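Local coordinates for poly(ADP-ribose) glycohydrolase (Thermomonospora curvata, PDB 3SIG), which hydrolyses the ribose-ribose glycosidic bonds of poly(ADP-ribose), releasing ADP-ribose, the product bound here, at residues S106-A110 against Q111-L115. Numbering follows the deposited sequence.
With AR6 ([(2R,3S,4R,5R)-5-(6-aminopurin-9-yl)-3,4-dihydroxy-oxolan-2-yl]methyl [hydroxy-[[(2R,3S,4R,5S)-3,4,5-trihydroxyoxolan-2-yl]methoxy]phosphoryl] hydrogen phosphate), chain B.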
ATOM      1  N   SER A 106     -13.266  11.400  -5.926  1.00 15.47           N
ATOM      2  CA  SER A 106     -13.879  11.584  -7.239  1.00 16.11           C
ATOM      3  C   SER A 106     -14.353  10.272  -7.846  1.00 17.63           C
ATOM      4  O   SER A 106     -14.790  10.231  -8.999  1.00 20.34           O
ATOM      5  CB  SER A 106     -12.843  12.188  -8.189  1.00 25.79           C
ATOM      6  OG  SER A 106     -12.346  13.413  -7.688  1.00 38.40           O
ATOM      7  N   GLY A 107     -14.213   9.182  -7.102  1.00 17.05           N
ATOM      8  CA  GLY A 107     -14.642   7.885  -7.588  1.00 16.18           C
ATOM      9  C   GLY A 107     -13.663   7.165  -8.484  1.00 16.06           C
ATOM     10  O   GLY A 107     -14.030   6.227  -9.201  1.00 17.96           O
ATOM     11  N   ALA A 108     -12.397   7.576  -8.461  1.00 14.33           N
ATOM     12  CA  ALA A 108     -11.381   6.883  -9.259  1.00 15.29           C
ATOM     13  C   ALA A 108     -11.186   5.456  -8.756  1.00 13.51           C
ATOM     14  O   ALA A 108     -11.456   5.154  -7.588  1.00 13.12           O
ATOM     15  CB  ALA A 108     -10.054   7.635  -9.239  1.00 16.79           C
ATOM     16  N   HIS A 109     -10.712   4.587  -9.635  1.00 15.77           N
ATOM     17  CA  HIS A 109     -10.620   3.159  -9.379  1.00 15.17           C
ATOM     18  C   HIS A 109      -9.213   2.635  -9.621  1.00 15.33           C
ATOM     19  O   HIS A 109      -8.809   2.383 -10.753  1.00 18.18           O
ATOM     20  CB  HIS A 109     -11.572   2.449 -10.332  1.00 16.46           C
ATOM     21  CG  HIS A 109     -11.709   0.975 -10.097  1.00 17.02           C
ATOM     22  ND1 HIS A 109     -11.627   0.394  -8.851  1.00 19.08           N
ATOM     23  CD2 HIS A 109     -11.983  -0.034 -10.963  1.00 24.76           C
ATOM     24  CE1 HIS A 109     -11.822  -0.909  -8.957  1.00 26.98           C
ATOM     25  NE2 HIS A 109     -12.051  -1.192 -10.228  1.00 28.81           N
ATOM     26  N   ALA A 110      -8.466   2.494  -8.541  1.00 12.47           N
ATOM     27  CA  ALA A 110      -7.150   1.880  -8.510  1.00 10.58           C
ATOM     28  C   ALA A 110      -6.914   1.412  -7.074  1.00 10.74           C
ATOM     29  O   ALA A 110      -7.805   1.523  -6.227  1.00 10.70           O
ATOM     30  CB  ALA A 110      -6.083   2.863  -8.997  1.00 12.23           C
ATOM     31  N   GLN A 111      -5.748   0.863  -6.802  1.00  9.17           N
ATOM     32  CA  GLN A 111      -5.526   0.210  -5.515  1.00  8.34           C
ATOM     33  C   GLN A 111      -5.603   1.164  -4.333  1.00  9.27           C
ATOM     34  O   GLN A 111      -6.274   0.884  -3.329  1.00  8.95           O
ATOM     35  CB  GLN A 111      -4.200  -0.563  -5.511  1.00  8.84           C
ATOM     36  CG  GLN A 111      -3.959  -1.432  -4.302  1.00  9.43           C
ATOM     37  CD  GLN A 111      -2.864  -0.896  -3.402  1.00  8.17           C
ATOM     38  OE1 GLN A 111      -2.535   0.304  -3.410  1.00  8.39           O
ATOM     39  NE2 GLN A 111      -2.301  -1.774  -2.598  1.00  7.91           N
ATOM     40  N   GLU A 112      -4.938   2.300  -4.409  1.00  7.19           N
ATOM     41  CA  GLU A 112      -4.936   3.233  -3.302  1.00  7.09           C
ATOM     42  C   GLU A 112      -6.345   3.697  -2.990  1.00  8.66           C
ATOM     43  O   GLU A 112      -6.730   3.820  -1.838  1.00  8.58           O
ATOM     44  CB  GLU A 112      -4.039   4.450  -3.578  1.00  8.51           C
ATOM     45  CG  GLU A 112      -4.148   5.480  -2.415  1.00  8.31           C
ATOM     46  CD  GLU A 112      -3.128   6.594  -2.443  1.00  8.59           C
ATOM     47  OE1 GLU A 112      -2.712   7.003  -3.555  1.00  9.58           O
ATOM     48  OE2 GLU A 112      -2.787   7.104  -1.338  1.00  9.26           O
ATOM     49  N   GLU A 113      -7.114   4.018  -4.014  1.00  9.48           N
ATOM     50  CA  GLU A 113      -8.489   4.477  -3.805  1.00  8.93           C
ATOM     51  C   GLU A 113      -9.313   3.435  -3.061  1.00  8.50           C
ATOM     52  O   GLU A 113     -10.135   3.770  -2.215  1.00 10.17           O
ATOM     53  CB  GLU A 113      -9.143   4.871  -5.123  1.00 10.62           C
ATOM     54  CG  GLU A 113      -8.552   6.144  -5.751  1.00 11.28           C
ATOM     55  CD  GLU A 113      -7.311   5.955  -6.601  1.00 12.42           C
ATOM     56  OE1 GLU A 113      -6.767   4.837  -6.679  1.00 13.53           O
ATOM     57  OE2 GLU A 113      -6.872   6.960  -7.200  1.00 12.41           O
ATOM     58  N   GLY A 114      -9.128   2.167  -3.424  1.00  8.77           N
ATOM     59  CA  GLY A 114      -9.826   1.119  -2.703  1.00  9.37           C
ATOM     60  C   GLY A 114      -9.417   1.075  -1.233  1.00  9.29           C
ATOM     61  O   GLY A 114     -10.258   0.902  -0.338  1.00 10.42           O
ATOM     62  N   LEU A 115      -8.138   1.256  -0.963  1.00  8.35           N
ATOM     63  CA  LEU A 115      -7.713   1.286   0.439  1.00  8.11           C
ATOM     64  C   LEU A 115      -8.366   2.461   1.163  1.00  8.83           C
ATOM     65  O   LEU A 115      -8.872   2.322   2.290  1.00  8.50           O
ATOM     66  CB  LEU A 115      -6.186   1.436   0.543  1.00  8.18           C
ATOM     67  CG  LEU A 115      -5.372   0.331  -0.136  1.00  8.41           C
ATOM     68  CD1 LEU A 115      -3.902   0.576   0.022  1.00  8.02           C
ATOM     69  CD2 LEU A 115      -5.757  -1.086   0.350  1.00  9.59           C
TER
HETATM   70  N1  AR6 B 280      -5.292  -5.280  -4.929  1.00  9.49           N
HETATM   71  C2  AR6 B 280      -4.243  -5.869  -5.494  1.00 10.25           C
HETATM   72  N3  AR6 B 280      -3.742  -5.592  -6.732  1.00  8.90           N
HETATM   73  C4  AR6 B 280      -4.408  -4.605  -7.374  1.00 10.35           C
HETATM   74  C5  AR6 B 280      -5.545  -3.931  -6.804  1.00  9.51           C
HETATM   75  C6  AR6 B 280      -5.928  -4.326  -5.549  1.00  9.54           C
HETATM   76  N6  AR6 B 280      -7.038  -3.728  -4.949  1.00 11.25           N
HETATM   77  N7  AR6 B 280      -5.949  -2.947  -7.775  1.00 10.07           N
HETATM   78  C8  AR6 B 280      -5.163  -3.082  -8.789  1.00 10.32           C
HETATM   79  N9  AR6 B 280      -4.214  -4.050  -8.641  1.00  9.56           N
HETATM   80  PA  AR6 B 280      -2.351   0.589  -9.382  1.00 10.02           P
HETATM   81  PB  AR6 B 280       0.194   2.132  -9.514  1.00  9.49           P
HETATM   82  C1' AR6 B 280      -3.128  -4.504  -9.506  1.00 10.60           C
HETATM   83  O1A AR6 B 280      -2.588   0.912 -10.813  1.00 11.74           O
HETATM   84  O1B AR6 B 280       1.285   2.150  -8.461  1.00  9.97           O
HETATM   85  C1D AR6 B 280      -3.709   5.470  -7.977  1.00 10.70           C
HETATM   86  O1D AR6 B 280      -4.590   6.401  -8.540  1.00 12.62           O
HETATM   87  C2' AR6 B 280      -3.376  -4.272 -10.981  1.00  9.74           C
HETATM   88  O2' AR6 B 280      -2.811  -5.312 -11.729  1.00 12.26           O
HETATM   89  O2A AR6 B 280      -3.418   0.960  -8.385  1.00 10.77           O
HETATM   90  O2B AR6 B 280       0.543   1.663 -10.886  1.00 10.19           O
HETATM   91  C2D AR6 B 280      -2.831   6.198  -7.037  1.00 11.61           C
HETATM   92  O2D AR6 B 280      -3.439   7.065  -6.144  1.00  9.81           O
HETATM   93  C3' AR6 B 280      -2.636  -3.008 -11.226  1.00 11.11           C
HETATM   94  O3' AR6 B 280      -2.170  -2.905 -12.532  1.00 12.06           O
HETATM   95  O3A AR6 B 280      -0.946   1.182  -8.930  1.00  9.27           O
HETATM   96  C3D AR6 B 280      -1.659   6.583  -7.834  1.00  9.66           C
HETATM   97  O3D AR6 B 280      -2.002   7.836  -8.365  1.00 13.34           O
HETATM   98  C4' AR6 B 280      -1.498  -3.034 -10.248  1.00 10.59           C
HETATM   99  O4' AR6 B 280      -1.903  -3.887  -9.201  1.00  9.66           O
HETATM  100  C4D AR6 B 280      -1.594   5.506  -8.859  1.00  9.86           C
HETATM  101  O4D AR6 B 280      -2.887   4.938  -8.996  1.00 11.50           O
HETATM  102  C5' AR6 B 280      -1.060  -1.681  -9.703  1.00 10.40           C
HETATM  103  O5' AR6 B 280      -2.162  -0.992  -9.135  1.00 10.44           O
HETATM  104  C5D AR6 B 280      -0.569   4.418  -8.542  1.00  9.41           C
HETATM  105  O5D AR6 B 280      -0.493   3.547  -9.654  1.00  9.55           O
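Where the PARG signature loop enters helix 111-118, which carries two consecutive glutamates, Ala110 and Glu113 meet beside the terminal ribose of ADP-ribose. Ala110 holds the N-cap position, and Gly114 N gives the first helical bond to Ala110 O at 3.2 Å. One side of the Glu113 chain rests on the loop backbone, its CB lying 3.4 Å from Ala108 O. CG stands anti to the carbonyl carbon (chi1 -69°) and the chain bends again at chi2, which turns the carboxylate back over Ala110. Glu113 OE1 thus lies 3.1 Å from Ala110 CB. Glu113 OE2 is thereby placed to accept a bond from AR6 O1D, the anomeric hydroxyl, at 2.7 Å, and takes a second one from Gly103 N. Glu112 instead reaches out with an extended chain, and Glu112 OE1 accepts a hydrogen bond from the neighbouring hydroxyl, AR6 O2D, at 2.7 Å. Ser96 N also bonds OE1, while Gly101 N and Asn93 ND2 bond OE2, so both oxygens of this carboxylate are held. At the first turn Gln111 N points almost straight at AR6 O2A of the phosphate (2.8 Å). Gln111 CG packs 3.7 Å from AR6 C6 of the adenine. Gln111 OE1 accepts from Phe94 N, and NE2 bonds Leu92 O and Thr74 OG1, which fixes the amide's flip. With Glu113 cut back to an alanine, the anomeric hydroxyl and Gly103 N are likely to lose the acceptor they share. Phosphate at a helix N-terminus, with paired acidic side chains on the distal ribose, is characteristic of the PARG active site within a macrodomain fold.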